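Local coordinates for protein fructosyl amine: oxygen oxidoreductase (Aspergillus fumigatus, PDB 3DJE) that oxidises fructosyl amines with molecular oxygen, using FAD as cofactor, and so removes sugar from glycated amino acids, at residues S363-G366 / F367-P371; E71-A74 / E75-F78; H159-N162 / A163-A167. One frame throughout, in Å; residues are numbered along the deposited sequence.

Contact 1 of 3, residues S363-G366 / F367-P371; sequences SGRG and FKYLP. With FAD (flavin-adenine dinucleotide), chain C; FSA (1-S-(carboxymethyl)-1-thio-beta-D-fructopyranose), chain D.
Lys368 folds back so that NZ meets four acceptors: Arg365 O, FAD O2, a water and the carboxylate atom OAB of the bound ligand FSA. Lys368 NZ to FSA OAB is the shortest of these bonds, at 2.6 Å; Lys368 NZ to Arg365 O measures 3.0 Å. The loop, which includes a 3-10 turn at 367-369, joins strand 356-360 to helix 373-382 in this MSOX/MTOX-family flavoenzyme. CG of Lys368 lies between its backbone N and carbonyl carbon (chi1 65°), and further bends at chi3 and chi4 curl the long chain around O2 of the flavin. Lys368 N also donates to FAD O2 at 2.8 Å, while Phe367 N reaches FAD N1 at 3.2 Å; the cluster of donors probably polarises the N1-C2=O2 edge. Glycine suits 364, where phi is positive (64°) and FSA O5 lies where a CB would stand, and 366, where FAD O3' would crowd one. The Tyr369 ring turns its edge to Arg365 O, and its plane stands 82° from the Arg365 guanidinium, whose NH2 is held by Glu344, Asn70 and Arg343 O. The water also accepts from Arg365 NH1 and donates to Tyr369 OH at 2.9 Å.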
loop_
_atom_site.group_PDB
_atom_site.type_symbol
_atom_site.label_atom_id
_atom_site.label_comp_id
_atom_site.label_asym_id
_atom_site.label_seq_id
_atom_site.Cartn_x
_atom_site.Cartn_y
_atom_site.Cartn_z
ATOM N N SER A 363 4.446 1.713 -4.962
ATOM C CA SER A 363 3.632 2.497 -5.911
ATOM C C SER A 363 2.124 2.499 -5.584
ATOM O O SER A 363 1.257 2.512 -6.482
ATOM C CB SER A 363 3.917 2.034 -7.350
ATOM O OG SER A 363 5.287 2.243 -7.686
ATOM N N GLY A 364 1.821 2.530 -4.287
ATOM C CA GLY A 364 0.436 2.620 -3.825
ATOM C C GLY A 364 -0.412 1.433 -4.201
ATOM O O GLY A 364 -1.638 1.551 -4.296
ATOM N N ARG A 365 0.218 0.271 -4.391
ATOM C CA ARG A 365 -0.555 -0.926 -4.724
ATOM C C ARG A 365 0.108 -2.184 -4.172
ATOM O O ARG A 365 -0.144 -3.273 -4.658
ATOM C CB ARG A 365 -0.752 -1.019 -6.239
ATOM C CG ARG A 365 0.525 -1.272 -7.028
ATOM C CD ARG A 365 0.274 -1.077 -8.514
ATOM N NE ARG A 365 1.450 -1.380 -9.326
ATOM C CZ ARG A 365 1.750 -2.587 -9.805
ATOM N NH1 ARG A 365 0.953 -3.628 -9.551
ATOM N NH2 ARG A 365 2.845 -2.760 -10.543
ATOM N N GLY A 366 0.929 -2.033 -3.132
ATOM C CA GLY A 366 1.747 -3.147 -2.682
ATOM C C GLY A 366 1.203 -4.003 -1.550
ATOM O O GLY A 366 1.830 -5.015 -1.212
ATOM N N PHE A 367 0.080 -3.632 -0.926
ATOM C CA PHE A 367 -0.298 -4.404 0.252
ATOM C C PHE A 367 -0.640 -5.844 -0.086
ATOM O O PHE A 367 -0.271 -6.776 0.649
ATOM C CB PHE A 367 -1.428 -3.828 1.100
ATOM C CG PHE A 367 -1.650 -4.654 2.345
ATOM C CD1 PHE A 367 -0.790 -4.510 3.436
ATOM C CD2 PHE A 367 -2.592 -5.679 2.361
ATOM C CE1 PHE A 367 -0.913 -5.346 4.575
ATOM C CE2 PHE A 367 -2.732 -6.508 3.493
ATOM C CZ PHE A 367 -1.881 -6.346 4.588
ATOM N N LYS A 368 -1.358 -6.005 -1.182
ATOM C CA LYS A 368 -1.877 -7.323 -1.537
ATOM C C LYS A 368 -0.768 -8.361 -1.704
ATOM O O LYS A 368 -1.056 -9.556 -1.667
ATOM C CB LYS A 368 -2.763 -7.251 -2.781
ATOM C CG LYS A 368 -2.042 -6.850 -4.040
ATOM C CD LYS A 368 -3.033 -6.627 -5.204
ATOM C CE LYS A 368 -3.809 -5.317 -5.108
ATOM N NZ LYS A 368 -2.931 -4.099 -5.227
ATOM N N TYR A 369 0.481 -7.912 -1.889
ATOM C CA TYR A 369 1.636 -8.825 -2.027
ATOM C C TYR A 369 2.275 -9.250 -0.704
ATOM O O TYR A 369 3.306 -9.950 -0.690
ATOM C CB TYR A 369 2.689 -8.209 -2.966
ATOM C CG TYR A 369 2.090 -7.808 -4.288
ATOM C CD1 TYR A 369 2.036 -8.707 -5.355
ATOM C CD2 TYR A 369 1.543 -6.538 -4.464
ATOM C CE1 TYR A 369 1.463 -8.347 -6.565
ATOM C CE2 TYR A 369 0.976 -6.173 -5.661
ATOM C CZ TYR A 369 0.928 -7.066 -6.701
ATOM O OH TYR A 369 0.342 -6.663 -7.884
ATOM N N LEU A 370 1.664 -8.868 0.412
ATOM C CA LEU A 370 2.192 -9.265 1.718
ATOM C C LEU A 370 2.562 -10.759 1.813
ATOM O O LEU A 370 3.634 -11.097 2.329
ATOM C CB LEU A 370 1.220 -8.886 2.842
ATOM C CG LEU A 370 1.624 -9.343 4.256
ATOM C CD1 LEU A 370 2.950 -8.733 4.717
ATOM C CD2 LEU A 370 0.528 -9.072 5.292
ATOM N N PRO A 371 1.673 -11.656 1.373
ATOM C CA PRO A 371 2.010 -13.089 1.525
ATOM C C PRO A 371 3.228 -13.575 0.733
ATOM O O PRO A 371 3.780 -14.626 1.084
ATOM C CB PRO A 371 0.762 -13.790 0.979
ATOM C CG PRO A 371 -0.341 -12.771 1.123
ATOM C CD PRO A 371 0.326 -11.472 0.794
HETATM P PA FAD C . 5.185 0.478 4.689
HETATM O O1A FAD C . 4.303 -0.657 4.983
HETATM O O2A FAD C . 4.639 1.863 4.825
HETATM O O5B FAD C . 6.445 0.254 5.620
HETATM C C5B FAD C . 7.506 1.206 5.736
HETATM C C4B FAD C . 8.162 0.971 7.102
HETATM O O4B FAD C . 9.346 1.790 7.054
HETATM C C3B FAD C . 7.241 1.565 8.194
HETATM O O3B FAD C . 6.849 0.560 9.144
HETATM C C2B FAD C . 8.147 2.633 8.826
HETATM O O2B FAD C . 7.990 2.710 10.278
HETATM C C1B FAD C . 9.562 2.168 8.379
HETATM N N9A FAD C . 10.513 3.299 8.607
HETATM C C8A FAD C . 10.323 4.617 8.386
HETATM N N7A FAD C . 11.421 5.290 8.789
HETATM C C5A FAD C . 12.297 4.393 9.264
HETATM C C6A FAD C . 13.575 4.489 9.825
HETATM N N6A FAD C . 14.160 5.700 9.983
HETATM N N1A FAD C . 14.200 3.360 10.211
HETATM C C2A FAD C . 13.625 2.159 10.069
HETATM N N3A FAD C . 12.403 2.032 9.541
HETATM C C4A FAD C . 11.729 3.135 9.136
HETATM N N1 FAD C . -2.398 -1.680 -1.503
HETATM C C2 FAD C . -3.172 -2.773 -1.888
HETATM O O2 FAD C . -2.659 -3.802 -2.332
HETATM N N3 FAD C . -4.560 -2.691 -1.772
HETATM C C4 FAD C . -5.190 -1.546 -1.295
HETATM O O4 FAD C . -6.423 -1.510 -1.202
HETATM C C4X FAD C . -4.399 -0.446 -0.930
HETATM N N5 FAD C . -4.998 0.723 -0.464
HETATM C C5X FAD C . -4.200 1.737 0.061
HETATM C C6 FAD C . -4.819 2.801 0.711
HETATM C C7 FAD C . -4.054 3.807 1.287
HETATM C C7M FAD C . -4.792 4.967 1.971
HETATM C C8 FAD C . -2.662 3.743 1.240
HETATM C C8M FAD C . -1.814 4.825 1.951
HETATM C C9 FAD C . -2.044 2.660 0.599
HETATM C C9A FAD C . -2.811 1.644 0.015
HETATM N N10 FAD C . -2.220 0.551 -0.648
HETATM C C10 FAD C . -3.012 -0.529 -1.037
HETATM C "C1'" FAD C . -0.775 0.530 -0.915
HETATM C "C2'" FAD C . -0.055 -0.263 0.177
HETATM O "O2'" FAD C . -0.603 0.074 1.470
HETATM C "C3'" FAD C . 1.436 0.058 0.129
HETATM O "O3'" FAD C . 1.893 -0.022 -1.238
HETATM C "C4'" FAD C . 2.268 -0.929 0.955
HETATM O "O4'" FAD C . 1.692 -1.163 2.239
HETATM C "C5'" FAD C . 3.679 -0.356 1.134
HETATM O "O5'" FAD C . 4.492 -1.295 1.858
HETATM P P FAD C . 5.998 -0.913 2.255
HETATM O O1P FAD C . 6.726 -0.473 1.028
HETATM O O2P FAD C . 6.498 -2.047 3.058
HETATM O O3P FAD C . 5.856 0.358 3.229
HETATM O OAB FSA D . -4.421 -2.012 -5.351
HETATM C CAL FSA D . -5.654 -1.877 -5.196
HETATM O OAA FSA D . -6.479 -2.713 -5.648
HETATM C CAH FSA D . -6.219 -0.673 -4.470
HETATM S SAK FSA D . -4.976 0.504 -4.044
HETATM C C1 FSA D . -6.093 1.687 -3.344
HETATM C C2 FSA D . -5.468 3.089 -3.322
HETATM O O2 FSA D . -6.156 3.910 -2.364
HETATM C C3 FSA D . -5.548 3.752 -4.701
HETATM O O3 FSA D . -6.918 3.993 -5.054
HETATM C C4 FSA D . -4.718 5.038 -4.770
HETATM O O4 FSA D . -4.673 5.509 -6.128
HETATM C C5 FSA D . -3.281 4.816 -4.287
HETATM O O5 FSA D . -2.544 4.019 -5.217
HETATM C C6 FSA D . -3.305 4.158 -2.915
HETATM O O6 FSA D . -4.072 2.943 -2.978
HETATM O O HOH W 1 -1.377 -4.351 -7.737
#

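Contact 2 of 3, residues E71-A74 / E75-F78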
loop_
_atom_site.group_PDB
_atom_site.type_symbol
_atom_site.label_atom_id
_atom_site.label_comp_id
_atom_site.label_asym_id
_atom_site.label_seq_id
_atom_site.Cartn_x
_atom_site.Cartn_y
_atom_site.Cartn_z
ATOM N N GLU A 71 0.848 -10.329 -13.673
ATOM C CA GLU A 71 0.019 -11.527 -13.475
ATOM C C GLU A 71 0.733 -12.598 -12.652
ATOM O O GLU A 71 0.115 -13.236 -11.780
ATOM C CB GLU A 71 -0.410 -12.108 -14.824
ATOM C CG GLU A 71 -1.539 -11.326 -15.479
ATOM C CD GLU A 71 -1.954 -11.892 -16.832
ATOM O OE1 GLU A 71 -1.113 -12.513 -17.529
ATOM O OE2 GLU A 71 -3.126 -11.698 -17.198
ATOM N N ILE A 72 2.018 -12.795 -12.936
ATOM C CA ILE A 72 2.847 -13.759 -12.221
ATOM C C ILE A 72 2.906 -13.383 -10.738
ATOM O O ILE A 72 2.673 -14.226 -9.872
ATOM C CB ILE A 72 4.265 -13.842 -12.816
ATOM C CG1 ILE A 72 4.204 -14.461 -14.215
ATOM C CG2 ILE A 72 5.212 -14.652 -11.906
ATOM C CD1 ILE A 72 5.537 -14.422 -14.970
ATOM N N LEU A 73 3.169 -12.105 -10.467
ATOM C CA LEU A 73 3.325 -11.656 -9.080
ATOM C C LEU A 73 1.987 -11.664 -8.346
ATOM O O LEU A 73 1.925 -11.997 -7.156
ATOM C CB LEU A 73 3.974 -10.268 -9.021
ATOM C CG LEU A 73 5.393 -10.175 -9.597
ATOM C CD1 LEU A 73 5.965 -8.779 -9.368
ATOM C CD2 LEU A 73 6.333 -11.250 -9.023
ATOM N N ALA A 74 0.914 -11.307 -9.052
ATOM C CA ALA A 74 -0.425 -11.314 -8.452
ATOM C C ALA A 74 -0.886 -12.733 -8.141
ATOM O O ALA A 74 -1.487 -12.961 -7.095
ATOM C CB ALA A 74 -1.434 -10.617 -9.342
ATOM N N GLU A 75 -0.609 -13.676 -9.044
ATOM C CA GLU A 75 -1.000 -15.071 -8.800
ATOM C C GLU A 75 -0.321 -15.607 -7.528
ATOM O O GLU A 75 -0.972 -16.272 -6.711
ATOM C CB GLU A 75 -0.722 -15.948 -10.023
ATOM C CG GLU A 75 -1.559 -17.229 -10.074
ATOM C CD GLU A 75 -0.898 -18.402 -9.374
ATOM O OE1 GLU A 75 0.287 -18.279 -8.977
ATOM O OE2 GLU A 75 -1.561 -19.461 -9.227
ATOM N N GLU A 76 0.960 -15.278 -7.343
ATOM C CA GLU A 76 1.697 -15.702 -6.145
ATOM C C GLU A 76 1.081 -15.119 -4.880
ATOM O O GLU A 76 0.996 -15.802 -3.843
ATOM C CB GLU A 76 3.180 -15.326 -6.235
ATOM C CG GLU A 76 3.952 -16.182 -7.232
ATOM C CD GLU A 76 5.334 -15.649 -7.595
ATOM O OE1 GLU A 76 5.622 -14.442 -7.375
ATOM O OE2 GLU A 76 6.137 -16.447 -8.137
ATOM N N ALA A 77 0.649 -13.861 -4.959
ATOM C CA ALA A 77 0.038 -13.209 -3.804
ATOM C C ALA A 77 -1.299 -13.852 -3.479
ATOM O O ALA A 77 -1.573 -14.146 -2.323
ATOM C CB ALA A 77 -0.136 -11.698 -4.055
ATOM N N PHE A 78 -2.123 -14.076 -4.508
ATOM C CA PHE A 78 -3.435 -14.689 -4.300
ATOM C C PHE A 78 -3.329 -16.097 -3.759
ATOM O O PHE A 78 -4.129 -16.498 -2.901
ATOM C CB PHE A 78 -4.265 -14.687 -5.580
ATOM C CG PHE A 78 -5.293 -13.601 -5.629
ATOM C CD1 PHE A 78 -5.031 -12.418 -6.315
ATOM C CD2 PHE A 78 -6.529 -13.763 -4.994
ATOM C CE1 PHE A 78 -5.989 -11.405 -6.383
ATOM C CE2 PHE A 78 -7.511 -12.759 -5.057
ATOM C CZ PHE A 78 -7.236 -11.577 -5.746
HETATM O O HOH W 2 2.672 -17.048 -10.291
#
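Two successive turns of the alpha helix 64-83 meet here, the helix that packs against the flavin-binding loop on one side and is partly open to solvent on another. Glu75 N to Glu71 O (2.9 Å) begins a run of four i to i+4 backbone bonds, continued by Glu76 N to Ile72 O, Ala77 N to Leu73 O and Phe78 N to Ala74 O. The last is the straightest, with an N-H...O angle of 167°.

The side chains add contacts along the same rungs. Glu76 has CG anti to its carbonyl carbon (chi1 -72°) and runs extended back along the helix: CG lies 3.5 Å from Ile72 O, and OE1 ends 3.7 Å from Leu73 CD2, a van der Waals contact with the methyl. Glu75 instead bends at chi2 (-90°), which brings OE1 within 3.0 Å of a water; that water also donates to Ile72 O at 2.9 Å, giving this carbonyl a second donor besides Glu76 N. Glutamates suit this exposed surface, and Glu71 turns its carboxylate to a salt bridge with Arg114.

The buried side is made by Leu73 and Ala77, which both touch Tyr369, the short methyl of Ala77 letting the loop come close. Phe78, partly exposed, places the edge of its ring by Ala74 O, with CD1 at 3.7 Å. With glutamates on the solvent side and Leu73 and Ala77 against the loop, the segment has the character of an amphipathic helix packed on the body of a globular domain.

Contact 3 of 3, residues H159-N162 / A163-A167; sequences HARN and ALVAA
His159, the N-cap just before Ala160, caps the first turn of helix 160-173: its ND1 accepts from Asn162 N at 3.1 Å, while its carbonyl O takes Ala163 N at 3.0 Å. Asn162 N lies in the first turn, where no preceding helical carbonyl is available, and ND1 supplies the acceptor; Ala163 N to His159 O is the first i to i+4 bond. The bond to ND1 implies that this nitrogen carries no proton. From there the ladder continues with Leu164 N to Ala160 O, Val165 N to Arg161 O (3.0 Å), the straightest at 169°, and Ala166 N to Asn162 O.

Asn162 folds its amide back over the histidine, ND2 lying 3.2 Å above the plane of the His159 ring, over its centre. Asn162 OD1 is gripped side-on by Arg161, from NE at 3.2 Å and NH2 at 2.8 Å, both from the same face of the amide. Arg161 NH2 also makes a salt bridge to Glu271, so the same NH2 serves both Asn162 OD1 and Glu271.

Small Ala160 and Ala163 suit the buried side, Ala163 lying against Leu370. On Val165, CG2 stands anti to the carbonyl carbon, beside the backbone N, and this beta branch rests 3.3 Å from Arg161 O.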
loop_
_atom_site.group_PDB
_atom_site.type_symbol
_atom_site.label_atom_id
_atom_site.label_comp_id
_atom_site.label_asym_id
_atom_site.label_seq_id
_atom_site.Cartn_x
_atom_site.Cartn_y
_atom_site.Cartn_z
ATOM N N HIS A 159 -7.890 -8.073 6.133
ATOM C CA HIS A 159 -7.610 -7.307 7.343
ATOM C C HIS A 159 -6.125 -7.035 7.439
ATOM O O HIS A 159 -5.356 -7.866 7.945
ATOM C CB HIS A 159 -8.142 -7.979 8.605
ATOM C CG HIS A 159 -8.231 -7.032 9.755
ATOM N ND1 HIS A 159 -7.136 -6.345 10.233
ATOM C CD2 HIS A 159 -9.298 -6.584 10.461
ATOM C CE1 HIS A 159 -7.517 -5.551 11.220
ATOM N NE2 HIS A 159 -8.826 -5.672 11.375
ATOM N N ALA A 160 -5.723 -5.879 6.919
ATOM C CA ALA A 160 -4.299 -5.604 6.694
ATOM C C ALA A 160 -3.469 -5.610 7.975
ATOM O O ALA A 160 -2.431 -6.299 8.062
ATOM C CB ALA A 160 -4.107 -4.275 5.911
ATOM N N ARG A 161 -3.934 -4.861 8.968
ATOM C CA ARG A 161 -3.225 -4.781 10.237
ATOM C C ARG A 161 -3.061 -6.164 10.878
ATOM O O ARG A 161 -1.950 -6.542 11.291
ATOM C CB ARG A 161 -3.920 -3.823 11.186
ATOM C CG ARG A 161 -3.216 -3.721 12.531
ATOM C CD ARG A 161 -4.176 -3.195 13.591
ATOM N NE ARG A 161 -5.088 -4.266 13.988
ATOM C CZ ARG A 161 -6.247 -4.112 14.626
ATOM N NH1 ARG A 161 -6.709 -2.905 14.975
ATOM N NH2 ARG A 161 -6.953 -5.183 14.917
ATOM N N ASN A 162 -4.148 -6.930 10.957
ATOM C CA ASN A 162 -4.057 -8.257 11.569
ATOM C C ASN A 162 -3.137 -9.216 10.791
ATOM O O ASN A 162 -2.426 -10.029 11.402
ATOM C CB ASN A 162 -5.454 -8.850 11.777
ATOM C CG ASN A 162 -6.233 -8.132 12.877
ATOM O OD1 ASN A 162 -5.670 -7.371 13.675
ATOM N ND2 ASN A 162 -7.538 -8.380 12.927
ATOM N N ALA A 163 -3.128 -9.103 9.458
ATOM C CA ALA A 163 -2.238 -9.941 8.631
ATOM C C ALA A 163 -0.763 -9.556 8.839
ATOM O O ALA A 163 0.132 -10.425 8.942
ATOM C CB ALA A 163 -2.607 -9.813 7.151
ATOM N N LEU A 164 -0.515 -8.251 8.894
ATOM C CA LEU A 164 0.841 -7.721 9.130
ATOM C C LEU A 164 1.387 -8.209 10.477
ATOM O O LEU A 164 2.516 -8.701 10.566
ATOM C CB LEU A 164 0.811 -6.184 9.068
ATOM C CG LEU A 164 2.122 -5.432 9.309
ATOM C CD1 LEU A 164 3.152 -5.790 8.252
ATOM C CD2 LEU A 164 1.809 -3.922 9.280
ATOM N N VAL A 165 0.567 -8.082 11.519
ATOM C CA VAL A 165 0.924 -8.539 12.866
ATOM C C VAL A 165 1.151 -10.059 12.866
ATOM O O VAL A 165 2.149 -10.526 13.395
ATOM C CB VAL A 165 -0.141 -8.111 13.904
ATOM C CG1 VAL A 165 0.104 -8.768 15.252
ATOM C CG2 VAL A 165 -0.126 -6.583 14.077
ATOM N N ALA A 166 0.262 -10.816 12.225
ATOM C CA ALA A 166 0.417 -12.279 12.184
ATOM C C ALA A 166 1.750 -12.657 11.530
ATOM O O ALA A 166 2.451 -13.553 12.002
ATOM C CB ALA A 166 -0.760 -12.934 11.449
ATOM N N ALA A 167 2.071 -12.005 10.413
ATOM C CA ALA A 167 3.316 -12.313 9.704
ATOM C C ALA A 167 4.545 -11.948 10.550
ATOM O O ALA A 167 5.514 -12.717 10.592
ATOM C CB ALA A 167 3.361 -11.592 8.367
#

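Overall arrangement
From the N terminus, helix 64-83 carries contact 2, helix 160-173 carries contact 3, and the loop between strand 356-360 and helix 373-382 carries contact 1. Each is local, closing no long loop; they follow in series, neither nested nor crossed. Segments 71-78 and 159-167 do not touch, their nearest atoms being about 10 Å apart, but loop 363-371 lies against both. Toward contact 2, Lys368 O meets Ala77 CB at 3.3 Å; toward contact 3, Phe367 CZ lies 3.3 Å from Ala160 CA. The late loop thus joins two earlier helices beside the flavin.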